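Flavodoxin (Aquifex aeolicus, PDB 2ARK) binds FMN and probably serves as a low-potential electron donor to a number of redox enzymes. Local coordinates at residues Y11-G16 against L39-E44. Residues are numbered along the deposited sequence; the frame is centred on the assembly and turned at random.
Sequences YDTRTG and LKHVDE. With PO4 (phosphate ion), chain G.
Tyr11 O takes the backbone N-H of Val42 at 2.8 Å, and the same oxygen receives a CA-H...O contact from His41. The amide of the same tyrosine donates to Lys40 O, 3.1 Å away, so that Tyr11 bonds to the residues before and after His41, its partner in a parallel bridge. Their side chains rise from the same face of the sheet and cross at nearly a right angle. CG of Tyr11 is wedged between its own backbone N and carbonyl carbon (chi1 65°), which lays the ring along the neighbouring strand. His41 CA stands over one face, 4.0 Å from the ring centroid in a CH-pi contact, while the imidazole directs its edge to the tyrosine face in an offset edge-to-face pair with planes 72° apart. Leu39 CD1 meets Tyr11 CE2 at 3.7 Å. An alanine in place of Tyr11 is likely to leave His41 and Leu39 without their aromatic partner and open a gap beside the strand. Beyond the bridge, Val42 CG1 packs against the Asp12 carboxylate, whose OD1 accepts from Thr13 N and whose OD2 bonds Ser68. Farther along, Thr13 OG1 accepts from Gly16 N in an ST motif, and Thr15 N and OG1 bind a phosphate ion that Thr18 also holds, consistent with the FMN phosphate site of flavodoxins; its exact placement, too close to Thr13 and Arg14, is doubtful. The contact thus joins the C-terminal ends of parallel strands 5-11 and 35-41 in the flavodoxin-like fold, with helix 17-30 packed on Tyr11 and Leu39 and helix 69-78 reached by Asp12 and Val42.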
# COMPACT_ATOMS: atom_id res chain seq x y z
N TYR A 11 14.76 0.94 -16.29
CA TYR A 11 15.08 0.17 -15.05
C TYR A 11 16.25 0.80 -14.29
O TYR A 11 17.12 1.44 -14.88
CB TYR A 11 15.38 -1.32 -15.35
CG TYR A 11 16.62 -1.46 -16.17
CD1 TYR A 11 17.85 -1.69 -15.57
CD2 TYR A 11 16.59 -1.24 -17.55
CE1 TYR A 11 19.02 -1.73 -16.34
CE2 TYR A 11 17.74 -1.31 -18.31
CZ TYR A 11 18.95 -1.56 -17.70
OH TYR A 11 20.08 -1.59 -18.47
N ASP A 12 16.24 0.63 -12.97
CA ASP A 12 17.41 0.79 -12.14
C ASP A 12 17.86 -0.61 -11.73
O ASP A 12 17.10 -1.58 -11.88
CB ASP A 12 17.09 1.64 -10.92
CG ASP A 12 18.35 2.15 -10.20
OD1 ASP A 12 19.46 1.87 -10.67
OD2 ASP A 12 18.25 2.79 -9.15
N THR A 13 19.08 -0.73 -11.22
CA THR A 13 19.59 -2.02 -10.74
C THR A 13 20.76 -1.83 -9.73
O THR A 13 21.56 -0.91 -9.85
CB THR A 13 20.00 -2.94 -11.97
OG1 THR A 13 20.34 -4.25 -11.52
CG2 THR A 13 21.19 -2.35 -12.77
N ARG A 14 20.85 -2.67 -8.70
CA ARG A 14 22.11 -2.72 -7.93
C ARG A 14 23.13 -3.73 -8.42
O ARG A 14 24.30 -3.38 -8.52
CB ARG A 14 21.96 -2.79 -6.40
CG ARG A 14 20.68 -3.37 -5.80
CD ARG A 14 20.99 -3.98 -4.37
NE ARG A 14 20.98 -3.11 -3.17
CZ ARG A 14 20.92 -1.77 -3.12
NH1 ARG A 14 20.85 -1.04 -4.25
NH2 ARG A 14 20.91 -1.16 -1.93
N THR A 15 22.70 -4.95 -8.75
CA THR A 15 23.61 -6.04 -9.12
C THR A 15 23.48 -6.55 -10.54
O THR A 15 24.31 -7.34 -10.99
CB THR A 15 23.45 -7.28 -8.22
OG1 THR A 15 22.08 -7.73 -8.28
CG2 THR A 15 23.85 -6.95 -6.81
N GLY A 16 22.41 -6.14 -11.22
CA GLY A 16 22.16 -6.63 -12.56
C GLY A 16 20.88 -7.44 -12.68
O GLY A 16 20.42 -7.69 -13.78
N LEU A 39 14.81 0.24 -24.57
CA LEU A 39 15.30 -0.26 -23.26
C LEU A 39 16.38 0.67 -22.69
O LEU A 39 17.44 0.87 -23.31
CB LEU A 39 15.85 -1.68 -23.43
CG LEU A 39 16.52 -2.43 -22.28
CD1 LEU A 39 15.60 -2.60 -21.03
CD2 LEU A 39 17.05 -3.78 -22.78
N LYS A 40 16.10 1.30 -21.54
CA LYS A 40 17.10 2.23 -20.94
C LYS A 40 17.34 1.99 -19.46
O LYS A 40 16.41 1.72 -18.74
CB LYS A 40 16.68 3.69 -21.13
CG LYS A 40 16.19 4.08 -22.53
CD LYS A 40 17.23 4.75 -23.39
CE LYS A 40 16.65 4.99 -24.81
NZ LYS A 40 17.33 6.04 -25.71
N HIS A 41 18.58 2.09 -19.01
CA HIS A 41 18.88 2.28 -17.60
C HIS A 41 18.42 3.72 -17.20
O HIS A 41 18.45 4.64 -18.04
CB HIS A 41 20.38 2.03 -17.34
CG HIS A 41 20.80 2.24 -15.91
ND1 HIS A 41 20.59 1.31 -14.93
CD2 HIS A 41 21.43 3.28 -15.31
CE1 HIS A 41 21.05 1.77 -13.77
NE2 HIS A 41 21.56 2.97 -13.98
N VAL A 42 17.98 3.91 -15.96
CA VAL A 42 17.57 5.23 -15.47
C VAL A 42 18.57 6.39 -15.75
O VAL A 42 18.14 7.50 -16.08
CB VAL A 42 17.14 5.20 -13.98
CG1 VAL A 42 18.28 4.86 -13.07
CG2 VAL A 42 16.56 6.51 -13.57
N ASP A 43 19.89 6.14 -15.62
CA ASP A 43 20.92 7.16 -15.87
C ASP A 43 21.02 7.52 -17.35
O ASP A 43 21.55 8.57 -17.70
CB ASP A 43 22.33 6.66 -15.51
CG ASP A 43 22.52 6.34 -14.04
OD1 ASP A 43 21.87 6.96 -13.15
OD2 ASP A 43 23.36 5.45 -13.79
N GLU A 44 20.54 6.62 -18.21
CA GLU A 44 20.52 6.79 -19.66
C GLU A 44 19.28 7.55 -20.12
O GLU A 44 19.32 8.25 -21.11
CB GLU A 44 20.45 5.38 -20.26
CG GLU A 44 21.37 5.02 -21.38
CD GLU A 44 21.00 3.63 -22.01
OE1 GLU A 44 20.55 2.68 -21.28
OE2 GLU A 44 21.19 3.50 -23.26
P PO4 G . 19.23 -5.58 -9.02
O1 PO4 G . 18.40 -6.32 -8.00
O2 PO4 G . 20.12 -4.63 -8.31
O3 PO4 G . 20.15 -6.48 -9.75
O4 PO4 G . 18.39 -4.79 -9.94